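Local coordinates for proline dehydrogenase (Bradyrhizobium japonicum USDA 110, PDB 3HAZ), which probably oxidises proline to glutamate in two steps, by an FAD-dependent proline dehydrogenase and an NAD-dependent aldehyde dehydrogenase carried on one polypeptide, at residues H40-R45 against K433-I438; V670-M675 against P971-R976; R809-V814 against V894-P899. All coordinates share one frame; numbering follows the deposited sequence.

Contact 1. Residues H40-R45 against K433-I438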
ATOM      1  N   HIS A  40     -31.549  21.435  24.392  1.00 28.07           N
ATOM      2  CA  HIS A  40     -31.664  20.045  23.980  1.00 33.89           C
ATOM      3  C   HIS A  40     -33.116  19.602  23.993  1.00 36.25           C
ATOM      4  O   HIS A  40     -33.578  18.942  23.064  1.00 35.19           O
ATOM      5  CB  HIS A  40     -30.833  19.144  24.894  1.00 40.86           C
ATOM      6  CG  HIS A  40     -30.711  17.736  24.399  1.00 52.33           C
ATOM      7  ND1 HIS A  40     -29.719  17.338  23.526  1.00 59.13           N
ATOM      8  CD2 HIS A  40     -31.458  16.635  24.649  1.00 50.89           C
ATOM      9  CE1 HIS A  40     -29.859  16.051  23.264  1.00 59.81           C
ATOM     10  NE2 HIS A  40     -30.908  15.602  23.930  1.00 56.70           N
ATOM     11  N   ARG A  41     -33.831  19.982  25.048  1.00 35.55           N
ATOM     12  CA  ARG A  41     -35.230  19.603  25.216  1.00 33.47           C
ATOM     13  C   ARG A  41     -36.142  20.249  24.172  1.00 35.92           C
ATOM     14  O   ARG A  41     -36.894  19.554  23.488  1.00 27.74           O
ATOM     15  CB  ARG A  41     -35.712  19.954  26.624  1.00 37.24           C
ATOM     16  CG  ARG A  41     -37.194  19.727  26.828  1.00 43.25           C
ATOM     17  CD  ARG A  41     -37.692  20.398  28.092  1.00 54.73           C
ATOM     18  NE  ARG A  41     -39.138  20.590  28.043  1.00 63.01           N
ATOM     19  CZ  ARG A  41     -40.025  19.652  28.351  1.00 64.65           C
ATOM     20  NH1 ARG A  41     -39.612  18.449  28.738  1.00 59.79           N
ATOM     21  NH2 ARG A  41     -41.324  19.917  28.273  1.00 67.08           N
ATOM     22  N   THR A  42     -36.079  21.577  24.067  1.00 29.36           N
ATOM     23  CA  THR A  42     -36.813  22.312  23.041  1.00 22.20           C
ATOM     24  C   THR A  42     -36.573  21.741  21.645  1.00 25.65           C
ATOM     25  O   THR A  42     -37.518  21.506  20.886  1.00 31.79           O
ATOM     26  CB  THR A  42     -36.429  23.812  23.025  1.00 29.48           C
ATOM     27  OG1 THR A  42     -36.876  24.436  24.233  1.00 32.30           O
ATOM     28  CG2 THR A  42     -37.073  24.524  21.839  1.00 18.59           C
ATOM     29  N   ALA A  43     -35.306  21.522  21.311  1.00 25.56           N
ATOM     30  CA  ALA A  43     -34.936  21.029  19.988  1.00 31.29           C
ATOM     31  C   ALA A  43     -35.428  19.599  19.721  1.00 30.23           C
ATOM     32  O   ALA A  43     -35.892  19.295  18.619  1.00 25.89           O
ATOM     33  CB  ALA A  43     -33.425  21.134  19.778  1.00 29.18           C
ATOM     34  N   THR A  44     -35.321  18.723  20.720  1.00 31.01           N
ATOM     35  CA  THR A  44     -35.856  17.368  20.588  1.00 29.98           C
ATOM     36  C   THR A  44     -37.366  17.415  20.323  1.00 27.37           C
ATOM     37  O   THR A  44     -37.883  16.692  19.474  1.00 23.78           O
ATOM     38  CB  THR A  44     -35.577  16.508  21.841  1.00 35.35           C
ATOM     39  OG1 THR A  44     -34.163  16.421  22.061  1.00 30.72           O
ATOM     40  CG2 THR A  44     -36.146  15.104  21.670  1.00 33.74           C
ATOM     41  N   ARG A  45     -38.070  18.277  21.046  1.00 21.86           N
ATOM     42  CA  ARG A  45     -39.508  18.411  20.858  1.00 28.67           C
ATOM     43  C   ARG A  45     -39.857  18.927  19.460  1.00 31.79           C
ATOM     44  O   ARG A  45     -40.843  18.498  18.863  1.00 26.43           O
ATOM     45  CB  ARG A  45     -40.114  19.307  21.939  1.00 29.26           C
ATOM     46  CG  ARG A  45     -40.090  18.674  23.335  1.00 31.85           C
ATOM     47  CD  ARG A  45     -40.624  19.621  24.398  1.00 29.53           C
ATOM     48  NE  ARG A  45     -42.004  20.033  24.150  1.00 29.59           N
ATOM     49  CZ  ARG A  45     -43.072  19.418  24.653  1.00 36.19           C
ATOM     50  NH1 ARG A  45     -42.920  18.350  25.428  1.00 35.92           N
ATOM     51  NH2 ARG A  45     -44.294  19.866  24.380  1.00 32.50           N
ATOM     52  N   LYS A 433     -46.831  25.952  20.116  1.00 30.30           N
ATOM     53  CA  LYS A 433     -47.486  25.177  21.163  1.00 35.86           C
ATOM     54  C   LYS A 433     -46.739  25.283  22.484  1.00 37.25           C
ATOM     55  O   LYS A 433     -47.353  25.346  23.547  1.00 36.73           O
ATOM     56  CB  LYS A 433     -47.593  23.700  20.772  1.00 42.31           C
ATOM     57  CG  LYS A 433     -48.562  23.400  19.643  1.00 49.34           C
ATOM     58  CD  LYS A 433     -48.807  21.902  19.532  1.00 53.59           C
ATOM     59  CE  LYS A 433     -49.523  21.553  18.243  1.00 58.45           C
ATOM     60  NZ  LYS A 433     -50.763  22.359  18.070  1.00 62.17           N
ATOM     61  N   ASP A 434     -45.412  25.285  22.417  1.00 36.21           N
ATOM     62  CA  ASP A 434     -44.594  25.259  23.627  1.00 38.31           C
ATOM     63  C   ASP A 434     -44.258  26.662  24.128  1.00 40.40           C
ATOM     64  O   ASP A 434     -43.804  26.832  25.257  1.00 41.58           O
ATOM     65  CB  ASP A 434     -43.313  24.454  23.389  1.00 35.85           C
ATOM     66  CG  ASP A 434     -43.590  22.988  23.094  1.00 39.41           C
ATOM     67  OD1 ASP A 434     -44.690  22.512  23.439  1.00 38.07           O
ATOM     68  OD2 ASP A 434     -42.711  22.313  22.518  1.00 32.97           O
ATOM     69  N   HIS A 435     -44.481  27.666  23.290  1.00 41.41           N
ATOM     70  CA  HIS A 435     -44.168  29.042  23.660  1.00 42.61           C
ATOM     71  C   HIS A 435     -45.180  30.006  23.055  1.00 44.98           C
ATOM     72  O   HIS A 435     -45.027  30.458  21.916  1.00 42.78           O
ATOM     73  CB  HIS A 435     -42.744  29.395  23.220  1.00 39.54           C
ATOM     74  CG  HIS A 435     -41.709  28.412  23.678  1.00 41.13           C
ATOM     75  ND1 HIS A 435     -41.105  28.489  24.915  1.00 44.31           N
ATOM     76  CD2 HIS A 435     -41.173  27.330  23.065  1.00 35.67           C
ATOM     77  CE1 HIS A 435     -40.239  27.498  25.043  1.00 40.48           C
ATOM     78  NE2 HIS A 435     -40.264  26.777  23.935  1.00 33.13           N
ATOM     79  N   ALA A 436     -46.214  30.319  23.832  1.00 49.26           N
ATOM     80  CA  ALA A 436     -47.341  31.115  23.355  1.00 48.02           C
ATOM     81  C   ALA A 436     -46.950  32.518  22.902  1.00 40.76           C
ATOM     82  O   ALA A 436     -47.628  33.108  22.064  1.00 41.38           O
ATOM     83  CB  ALA A 436     -48.437  31.192  24.431  1.00 46.63           C
ATOM     84  N   ASP A 437     -45.869  33.055  23.459  1.00 35.03           N
ATOM     85  CA  ASP A 437     -45.459  34.422  23.140  1.00 43.35           C
ATOM     86  C   ASP A 437     -44.620  34.508  21.866  1.00 39.85           C
ATOM     87  O   ASP A 437     -44.281  35.599  21.407  1.00 38.68           O
ATOM     88  CB  ASP A 437     -44.696  35.042  24.311  1.00 49.41           C
ATOM     89  CG  ASP A 437     -45.584  35.298  25.514  1.00 57.88           C
ATOM     90  OD1 ASP A 437     -46.825  35.307  25.348  1.00 52.04           O
ATOM     91  OD2 ASP A 437     -45.041  35.487  26.624  1.00 67.11           O
ATOM     92  N   ILE A 438     -44.287  33.357  21.295  1.00 38.50           N
ATOM     93  CA  ILE A 438     -43.399  33.324  20.138  1.00 39.71           C
ATOM     94  C   ILE A 438     -44.097  33.757  18.850  1.00 35.32           C
ATOM     95  O   ILE A 438     -45.234  33.375  18.583  1.00 39.79           O
ATOM     96  CB  ILE A 438     -42.749  31.940  19.970  1.00 46.73           C
ATOM     97  CG1 ILE A 438     -41.538  31.823  20.895  1.00 52.45           C
ATOM     98  CG2 ILE A 438     -42.322  31.715  18.533  1.00 52.06           C
ATOM     99  CD1 ILE A 438     -40.545  32.961  20.737  1.00 54.68           C
TER
HETATM  100  O   HOH W   1     -40.352  23.072  21.861  1.00 37.56           O
HETATM  101  O   HOH W   2     -39.753  24.154  24.331  1.00 43.57           O
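The guanidinium of Arg45 receives the carboxylate of Asp434 at its edge, side-on, one oxygen to each of two nitrogens. OD2 of Asp434 lies in the guanidinium plane, 2.9 Å from NE of Arg45, and the N-H points almost straight at it (172°). NH2 of Arg45 reaches OD1 of Asp434 at 2.8 Å, but the two planes are 55° apart, so both nitrogens approach from above the carboxylate plane. The bend of the arginine chain at chi3 (60°) turns NE and NH2 to the acid, while its CD rests on one face of the Arg41 guanidinium. At the edge of the His435 ring stands OG1 of Thr42, and a water joins them, 2.7 Å from NE2 of His435 and 2.9 Å from OG1 of Thr42. Helix 33-50 thus meets the C-terminal end of helix 425-434, which lies between parallel strands 416-420 and 440-448 of the TIM-type proline dehydrogenase barrel. A leucine in place of Arg45 would probably leave the Asp434 carboxylate without its countercharge across the contact. Because Arg45 NE, a second water at 2.6 Å and Gln430 all bond OD2 of Asp434, the acid is probably kept charged and fixed in its rotation.

Contact 2. Residues V670-M675 against P971-R976; sequences VTAALM and PHYLAR
Ala672 points its methyl at the edge of the Tyr973 ring and at one branch of Leu974. It lies on helix 664-675, which joins parallel strands 641-656 and 679-683 as the helix of a beta-alpha-beta crossover in the Rossmann-like NAD-binding fold of aldehyde dehydrogenases. CB of Ala672 lies near the ring plane, 3.4 Å from CE2 of Tyr973, so the tyrosine offers its rim to the helix and not a face. A first torsion of -162°, with CG anti to the backbone N, brings the ring there. Tyr621 of helix 604-629 meets the same ring with planes about 15° apart, and Phe977 meets it edge-to-face, completing an aromatic cluster. The Tyr973 side chain is about 6 Å from that of Glu760 and about 9 Å from the bound NAD, close to the probable active site. Leu974 splits its two methyls between successive helical turns. It crosses Met675 obliquely, CG of Met675 4.1 Å from CD1 of Leu974, and the methionine then bends at chi2 (66°), carrying the sulfur away. The backbones come close, with CA of Ala672 6.1 Å from CA of Leu974, as the small alanine permits. The other methyl, CD2 of Leu974, lies 3.7 Å from both CB and O of Ala672.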
ATOM      1  N   VAL A 670       5.216  31.397 -27.855  1.00 22.35           N
ATOM      2  CA  VAL A 670       6.657  31.572 -27.703  1.00 23.50           C
ATOM      3  C   VAL A 670       7.255  30.648 -26.639  1.00 27.01           C
ATOM      4  O   VAL A 670       8.238  29.952 -26.901  1.00 26.50           O
ATOM      5  CB  VAL A 670       7.017  33.037 -27.416  1.00 25.14           C
ATOM      6  CG1 VAL A 670       8.479  33.153 -26.987  1.00 25.10           C
ATOM      7  CG2 VAL A 670       6.756  33.891 -28.656  1.00 20.43           C
ATOM      8  N   THR A 671       6.644  30.625 -25.455  1.00 25.74           N
ATOM      9  CA  THR A 671       7.132  29.799 -24.355  1.00 23.95           C
ATOM     10  C   THR A 671       6.971  28.306 -24.637  1.00 22.65           C
ATOM     11  O   THR A 671       7.761  27.498 -24.165  1.00 21.72           O
ATOM     12  CB  THR A 671       6.449  30.144 -23.011  1.00 26.55           C
ATOM     13  OG1 THR A 671       5.031  29.953 -23.122  1.00 26.57           O
ATOM     14  CG2 THR A 671       6.747  31.585 -22.602  1.00 20.59           C
ATOM     15  N   ALA A 672       5.955  27.936 -25.408  1.00 23.24           N
ATOM     16  CA  ALA A 672       5.802  26.539 -25.800  1.00 23.21           C
ATOM     17  C   ALA A 672       6.999  26.092 -26.634  1.00 20.35           C
ATOM     18  O   ALA A 672       7.619  25.072 -26.339  1.00 19.81           O
ATOM     19  CB  ALA A 672       4.522  26.338 -26.575  1.00 21.82           C
ATOM     20  N   ALA A 673       7.305  26.858 -27.680  1.00 24.36           N
ATOM     21  CA  ALA A 673       8.433  26.571 -28.569  1.00 19.30           C
ATOM     22  C   ALA A 673       9.744  26.532 -27.788  1.00 22.17           C
ATOM     23  O   ALA A 673      10.535  25.595 -27.925  1.00 23.29           O
ATOM     24  CB  ALA A 673       8.505  27.618 -29.684  1.00 20.74           C
ATOM     25  N   LEU A 674       9.963  27.555 -26.968  1.00 22.30           N
ATOM     26  CA  LEU A 674      11.125  27.615 -26.089  1.00 23.50           C
ATOM     27  C   LEU A 674      11.206  26.414 -25.151  1.00 25.94           C
ATOM     28  O   LEU A 674      12.278  25.812 -24.985  1.00 22.76           O
ATOM     29  CB  LEU A 674      11.104  28.905 -25.268  1.00 21.42           C
ATOM     30  CG  LEU A 674      11.423  30.210 -25.993  1.00 25.48           C
ATOM     31  CD1 LEU A 674      11.108  31.399 -25.089  1.00 27.47           C
ATOM     32  CD2 LEU A 674      12.885  30.243 -26.471  1.00 19.78           C
ATOM     33  N   MET A 675      10.081  26.059 -24.534  1.00 25.07           N
ATOM     34  CA  MET A 675      10.080  24.950 -23.579  1.00 26.23           C
ATOM     35  C   MET A 675      10.493  23.641 -24.249  1.00 23.78           C
ATOM     36  O   MET A 675      11.167  22.806 -23.642  1.00 22.91           O
ATOM     37  CB  MET A 675       8.721  24.796 -22.884  1.00 26.76           C
ATOM     38  CG  MET A 675       8.714  23.717 -21.803  1.00 17.09           C
ATOM     39  SD  MET A 675       9.768  24.128 -20.386  1.00 25.24           S
ATOM     40  CE  MET A 675      10.595  22.555 -20.144  1.00 26.25           C
ATOM     41  N   PRO A 971      -2.592  19.013 -23.111  1.00 22.00           N
ATOM     42  CA  PRO A 971      -1.485  18.069 -22.922  1.00 23.06           C
ATOM     43  C   PRO A 971      -0.844  17.562 -24.213  1.00 24.93           C
ATOM     44  O   PRO A 971       0.146  16.840 -24.130  1.00 22.25           O
ATOM     45  CB  PRO A 971      -2.141  16.904 -22.171  1.00 24.45           C
ATOM     46  CG  PRO A 971      -3.580  16.957 -22.567  1.00 19.85           C
ATOM     47  CD  PRO A 971      -3.905  18.410 -22.830  1.00 20.19           C
ATOM     48  N   HIS A 972      -1.376  17.932 -25.374  1.00 20.45           N
ATOM     49  CA  HIS A 972      -0.814  17.444 -26.635  1.00 25.09           C
ATOM     50  C   HIS A 972      -0.052  18.518 -27.401  1.00 21.22           C
ATOM     51  O   HIS A 972       0.377  18.294 -28.530  1.00 26.00           O
ATOM     52  CB  HIS A 972      -1.913  16.861 -27.528  1.00 24.41           C
ATOM     53  CG  HIS A 972      -2.668  15.742 -26.889  1.00 36.84           C
ATOM     54  ND1 HIS A 972      -2.174  14.457 -26.823  1.00 38.36           N
ATOM     55  CD2 HIS A 972      -3.874  15.716 -26.275  1.00 38.24           C
ATOM     56  CE1 HIS A 972      -3.046  13.687 -26.196  1.00 46.17           C
ATOM     57  NE2 HIS A 972      -4.085  14.427 -25.852  1.00 44.19           N
ATOM     58  N   TYR A 973       0.126  19.678 -26.778  1.00 20.27           N
ATOM     59  CA  TYR A 973       0.692  20.843 -27.461  1.00 23.60           C
ATOM     60  C   TYR A 973       2.211  20.796 -27.639  1.00 19.94           C
ATOM     61  O   TYR A 973       2.720  20.972 -28.751  1.00 19.16           O
ATOM     62  CB  TYR A 973       0.311  22.108 -26.696  1.00 18.73           C
ATOM     63  CG  TYR A 973       0.436  23.404 -27.468  1.00 22.75           C
ATOM     64  CD1 TYR A 973      -0.354  23.651 -28.589  1.00 18.08           C
ATOM     65  CD2 TYR A 973       1.310  24.401 -27.046  1.00 21.86           C
ATOM     66  CE1 TYR A 973      -0.259  24.851 -29.281  1.00 21.41           C
ATOM     67  CE2 TYR A 973       1.412  25.600 -27.728  1.00 22.39           C
ATOM     68  CZ  TYR A 973       0.627  25.819 -28.843  1.00 25.67           C
ATOM     69  OH  TYR A 973       0.731  27.011 -29.513  1.00 24.76           O
ATOM     70  N   LEU A 974       2.931  20.576 -26.542  1.00 17.17           N
ATOM     71  CA  LEU A 974       4.386  20.695 -26.548  1.00 17.63           C
ATOM     72  C   LEU A 974       5.075  19.708 -27.488  1.00 23.85           C
ATOM     73  O   LEU A 974       6.055  20.054 -28.149  1.00 26.81           O
ATOM     74  CB  LEU A 974       4.950  20.562 -25.129  1.00 19.24           C
ATOM     75  CG  LEU A 974       4.603  21.719 -24.180  1.00 24.41           C
ATOM     76  CD1 LEU A 974       5.354  21.606 -22.862  1.00 17.17           C
ATOM     77  CD2 LEU A 974       4.882  23.062 -24.837  1.00 28.73           C
ATOM     78  N   ALA A 975       4.562  18.484 -27.538  1.00 21.66           N
ATOM     79  CA  ALA A 975       5.158  17.426 -28.345  1.00 27.20           C
ATOM     80  C   ALA A 975       5.307  17.843 -29.802  1.00 27.27           C
ATOM     81  O   ALA A 975       6.270  17.466 -30.464  1.00 22.69           O
ATOM     82  CB  ALA A 975       4.333  16.144 -28.243  1.00 22.27           C
ATOM     83  N   ARG A 976       4.341  18.609 -30.301  1.00 24.72           N
ATOM     84  CA  ARG A 976       4.378  19.072 -31.687  1.00 21.45           C
ATOM     85  C   ARG A 976       5.588  19.965 -31.987  1.00 29.16           C
ATOM     86  O   ARG A 976       6.021  20.061 -33.139  1.00 25.61           O
ATOM     87  CB  ARG A 976       3.087  19.810 -32.035  1.00 25.69           C
ATOM     88  CG  ARG A 976       2.850  19.959 -33.521  1.00 28.59           C
ATOM     89  CD  ARG A 976       2.413  18.640 -34.133  1.00 30.68           C
ATOM     90  NE  ARG A 976       2.107  18.809 -35.548  1.00 39.60           N
ATOM     91  CZ  ARG A 976       2.948  18.508 -36.532  1.00 49.92           C
ATOM     92  NH1 ARG A 976       4.144  18.006 -36.257  1.00 53.68           N
ATOM     93  NH2 ARG A 976       2.591  18.700 -37.791  1.00 49.67           N
TER

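Contact 3. Residues R809-V814 against V894-P899; sequences RMIEMV and VVRYRP
Ile811 meets Val894 because its first torsion turns the longer branch into the interface of helix and strand. A chi1 of -73° sets CG1 of Ile811 beside the backbone N and anti to the carbonyl carbon, and the chain then runs on extended, carrying CD1 outward to the strand. CG1 of Val894 receives the isoleucine. CD1 of Ile811 lies 4.0 Å from CG1 of Val894, while CG1 of Ile811 follows at 4.1 Å from the same methyl; the valine thus touches the outer half of the isoleucine chain, and the two side chains cross obliquely.

Arg896 reaches the same terminal methyl by another route. Its CG lies between the backbone N and the carbonyl carbon, and a bend at chi3 (79°) brings the guanidinium across the end of Ile811. The two side chains cross at about a right angle, with NH1 of Arg896 3.6 Å from CD1 of Ile811 and the methyl oblique to the guanidinium plane. This is van der Waals contact; the charge is answered elsewhere. NE forms a salt bridge with Glu876 on strand 873-876, and NH2 another with Asp808, just ahead of the helical segment. The latter ties the strand's arginine back to the helix that supplies Ile811, so a polar link borders the apolar one.

Along the helix, a salt bridge between residues three apart, about one turn, joins NE of Arg809 to OE1 of Glu812 at 3.1 Å. Helix 804-819 packs, through Ile811 on Val894 and Val814 on Ile874, against a mixed sheet of the aldehyde dehydrogenase-family part, in which strand 891-897 runs between strands 873-876 and 797-803, parallel to both. Val894 also touches Ile874, while Met810 and Val814 reach helix 775-787 through Pro775 and Val782, respectively.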
ATOM      1  N   ARG A 809     -38.981  35.975 -26.804  1.00 16.96           N
ATOM      2  CA  ARG A 809     -38.533  36.367 -25.470  1.00 19.43           C
ATOM      3  C   ARG A 809     -37.008  36.380 -25.393  1.00 14.76           C
ATOM      4  O   ARG A 809     -36.405  37.344 -24.925  1.00 21.96           O
ATOM      5  CB  ARG A 809     -39.123  35.427 -24.414  1.00 21.96           C
ATOM      6  CG  ARG A 809     -38.519  35.579 -23.020  1.00 23.77           C
ATOM      7  CD  ARG A 809     -38.691  36.997 -22.503  1.00 28.88           C
ATOM      8  NE  ARG A 809     -40.054  37.490 -22.708  1.00 31.63           N
ATOM      9  CZ  ARG A 809     -41.113  37.112 -21.998  1.00 32.75           C
ATOM     10  NH1 ARG A 809     -42.310  37.627 -22.267  1.00 30.06           N
ATOM     11  NH2 ARG A 809     -40.985  36.218 -21.025  1.00 23.35           N
ATOM     12  N   MET A 810     -36.374  35.318 -25.867  1.00 20.10           N
ATOM     13  CA  MET A 810     -34.911  35.264 -25.824  1.00 20.13           C
ATOM     14  C   MET A 810     -34.250  36.390 -26.626  1.00 21.87           C
ATOM     15  O   MET A 810     -33.313  37.036 -26.153  1.00 21.43           O
ATOM     16  CB  MET A 810     -34.410  33.888 -26.254  1.00 27.47           C
ATOM     17  CG  MET A 810     -34.634  32.819 -25.169  1.00 27.58           C
ATOM     18  SD  MET A 810     -33.869  31.247 -25.576  1.00 29.68           S
ATOM     19  CE  MET A 810     -34.411  30.210 -24.207  1.00 23.26           C
ATOM     20  N   ILE A 811     -34.765  36.649 -27.824  1.00 21.68           N
ATOM     21  CA  ILE A 811     -34.213  37.694 -28.676  1.00 24.00           C
ATOM     22  C   ILE A 811     -34.399  39.070 -28.037  1.00 29.17           C
ATOM     23  O   ILE A 811     -33.475  39.884 -27.999  1.00 28.50           O
ATOM     24  CB  ILE A 811     -34.858  37.665 -30.079  1.00 27.19           C
ATOM     25  CG1 ILE A 811     -34.342  36.458 -30.871  1.00 27.73           C
ATOM     26  CG2 ILE A 811     -34.586  38.967 -30.826  1.00 29.04           C
ATOM     27  CD1 ILE A 811     -35.112  36.185 -32.157  1.00 23.11           C
ATOM     28  N   GLU A 812     -35.602  39.317 -27.534  1.00 24.20           N
ATOM     29  CA  GLU A 812     -35.925  40.558 -26.843  1.00 26.99           C
ATOM     30  C   GLU A 812     -35.045  40.772 -25.597  1.00 27.08           C
ATOM     31  O   GLU A 812     -34.661  41.901 -25.274  1.00 23.16           O
ATOM     32  CB  GLU A 812     -37.415  40.557 -26.467  1.00 26.92           C
ATOM     33  CG  GLU A 812     -37.781  41.430 -25.283  1.00 35.84           C
ATOM     34  CD  GLU A 812     -39.203  41.173 -24.782  1.00 46.38           C
ATOM     35  OE1 GLU A 812     -39.450  40.123 -24.135  1.00 34.95           O
ATOM     36  OE2 GLU A 812     -40.074  42.030 -25.038  1.00 48.59           O
ATOM     37  N   MET A 813     -34.724  39.693 -24.891  1.00 21.80           N
ATOM     38  CA  MET A 813     -33.918  39.822 -23.675  1.00 23.81           C
ATOM     39  C   MET A 813     -32.439  40.097 -24.008  1.00 20.35           C
ATOM     40  O   MET A 813     -31.781  40.916 -23.361  1.00 20.51           O
ATOM     41  CB  MET A 813     -34.071  38.591 -22.775  1.00 24.62           C
ATOM     42  CG  MET A 813     -33.819  38.889 -21.305  1.00 28.88           C
ATOM     43  SD  MET A 813     -33.802  37.437 -20.240  1.00 29.13           S
ATOM     44  CE  MET A 813     -35.493  36.871 -20.357  1.00 21.23           C
ATOM     45  N   VAL A 814     -31.925  39.427 -25.031  1.00 17.84           N
ATOM     46  CA  VAL A 814     -30.564  39.703 -25.500  1.00 18.32           C
ATOM     47  C   VAL A 814     -30.436  41.162 -25.966  1.00 24.77           C
ATOM     48  O   VAL A 814     -29.481  41.858 -25.611  1.00 21.67           O
ATOM     49  CB  VAL A 814     -30.142  38.728 -26.615  1.00 18.71           C
ATOM     50  CG1 VAL A 814     -28.840  39.188 -27.282  1.00 20.09           C
ATOM     51  CG2 VAL A 814     -29.999  37.302 -26.045  1.00 15.71           C
ATOM     52  N   VAL A 894     -28.965  35.726 -35.590  1.00 28.69           N
ATOM     53  CA  VAL A 894     -29.898  34.783 -34.978  1.00 26.07           C
ATOM     54  C   VAL A 894     -30.786  34.079 -36.000  1.00 23.06           C
ATOM     55  O   VAL A 894     -31.311  34.699 -36.922  1.00 31.15           O
ATOM     56  CB  VAL A 894     -30.808  35.478 -33.943  1.00 26.45           C
ATOM     57  CG1 VAL A 894     -31.736  34.460 -33.284  1.00 24.85           C
ATOM     58  CG2 VAL A 894     -29.973  36.209 -32.900  1.00 27.18           C
ATOM     59  N   VAL A 895     -30.952  32.776 -35.820  1.00 21.83           N
ATOM     60  CA  VAL A 895     -31.886  31.997 -36.619  1.00 24.51           C
ATOM     61  C   VAL A 895     -32.830  31.246 -35.668  1.00 29.00           C
ATOM     62  O   VAL A 895     -32.376  30.573 -34.743  1.00 22.14           O
ATOM     63  CB  VAL A 895     -31.140  30.973 -37.500  1.00 25.33           C
ATOM     64  CG1 VAL A 895     -32.124  30.020 -38.167  1.00 25.59           C
ATOM     65  CG2 VAL A 895     -30.279  31.682 -38.532  1.00 21.27           C
ATOM     66  N   ARG A 896     -34.138  31.364 -35.872  1.00 27.95           N
ATOM     67  CA  ARG A 896     -35.068  30.575 -35.065  1.00 24.83           C
ATOM     68  C   ARG A 896     -35.407  29.282 -35.804  1.00 25.30           C
ATOM     69  O   ARG A 896     -35.373  29.242 -37.029  1.00 28.33           O
ATOM     70  CB  ARG A 896     -36.323  31.381 -34.681  1.00 23.82           C
ATOM     71  CG  ARG A 896     -37.249  31.759 -35.831  1.00 26.30           C
ATOM     72  CD  ARG A 896     -38.401  32.619 -35.329  1.00 27.38           C
ATOM     73  NE  ARG A 896     -37.990  34.004 -35.122  1.00 24.69           N
ATOM     74  CZ  ARG A 896     -38.544  34.830 -34.243  1.00 24.72           C
ATOM     75  NH1 ARG A 896     -38.101  36.077 -34.138  1.00 28.31           N
ATOM     76  NH2 ARG A 896     -39.540  34.415 -33.466  1.00 23.84           N
ATOM     77  N   TYR A 897     -35.700  28.216 -35.065  1.00 20.56           N
ATOM     78  CA  TYR A 897     -35.937  26.921 -35.699  1.00 27.57           C
ATOM     79  C   TYR A 897     -37.028  26.109 -34.996  1.00 29.66           C
ATOM     80  O   TYR A 897     -37.306  26.306 -33.809  1.00 27.03           O
ATOM     81  CB  TYR A 897     -34.631  26.100 -35.779  1.00 31.81           C
ATOM     82  CG  TYR A 897     -34.159  25.557 -34.444  1.00 28.78           C
ATOM     83  CD1 TYR A 897     -34.389  24.227 -34.090  1.00 20.63           C
ATOM     84  CD2 TYR A 897     -33.497  26.373 -33.535  1.00 27.36           C
ATOM     85  CE1 TYR A 897     -33.970  23.726 -32.866  1.00 25.42           C
ATOM     86  CE2 TYR A 897     -33.073  25.883 -32.310  1.00 24.90           C
ATOM     87  CZ  TYR A 897     -33.311  24.559 -31.979  1.00 26.76           C
ATOM     88  OH  TYR A 897     -32.896  24.070 -30.761  1.00 28.50           O
ATOM     89  N   ARG A 898     -37.634  25.193 -35.748  1.00 33.77           N
ATOM     90  CA  ARG A 898     -38.611  24.255 -35.210  1.00 37.38           C
ATOM     91  C   ARG A 898     -37.885  23.052 -34.614  1.00 38.08           C
ATOM     92  O   ARG A 898     -36.922  22.558 -35.197  1.00 35.43           O
ATOM     93  CB  ARG A 898     -39.574  23.803 -36.312  1.00 36.59           C
ATOM     94  N   PRO A 899     -38.347  22.578 -33.447  1.00 34.36           N
ATOM     95  CA  PRO A 899     -37.698  21.493 -32.700  1.00 33.96           C
ATOM     96  C   PRO A 899     -37.478  20.248 -33.549  1.00 36.98           C
ATOM     97  O   PRO A 899     -36.498  19.531 -33.348  1.00 45.65           O
ATOM     98  CB  PRO A 899     -38.705  21.189 -31.587  1.00 33.89           C
ATOM     99  CG  PRO A 899     -39.447  22.467 -31.406  1.00 34.07           C
ATOM    100  CD  PRO A 899     -39.570  23.051 -32.779  1.00 31.71           C
TER

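Contact 1 is a surface junction, whereas contacts 2 and 3 are buried. No helix or strand is shared among them: contact 1 joins helix 33-50 to helix 425-434 of the proline dehydrogenase range, and the other two both fall in the aldehyde dehydrogenase range. There contact 3 involves segments lying, in sequence, between those of contact 2, yet their centres are 41 Å apart. Contacts 1 and 2 sit on opposite sides of the chain's centre, 67 Å between centres. Chemistry follows place: charge and water at the surface, aliphatic and aromatic carbon near the NAD site, and in contact 3 an apolar core edged by arginine.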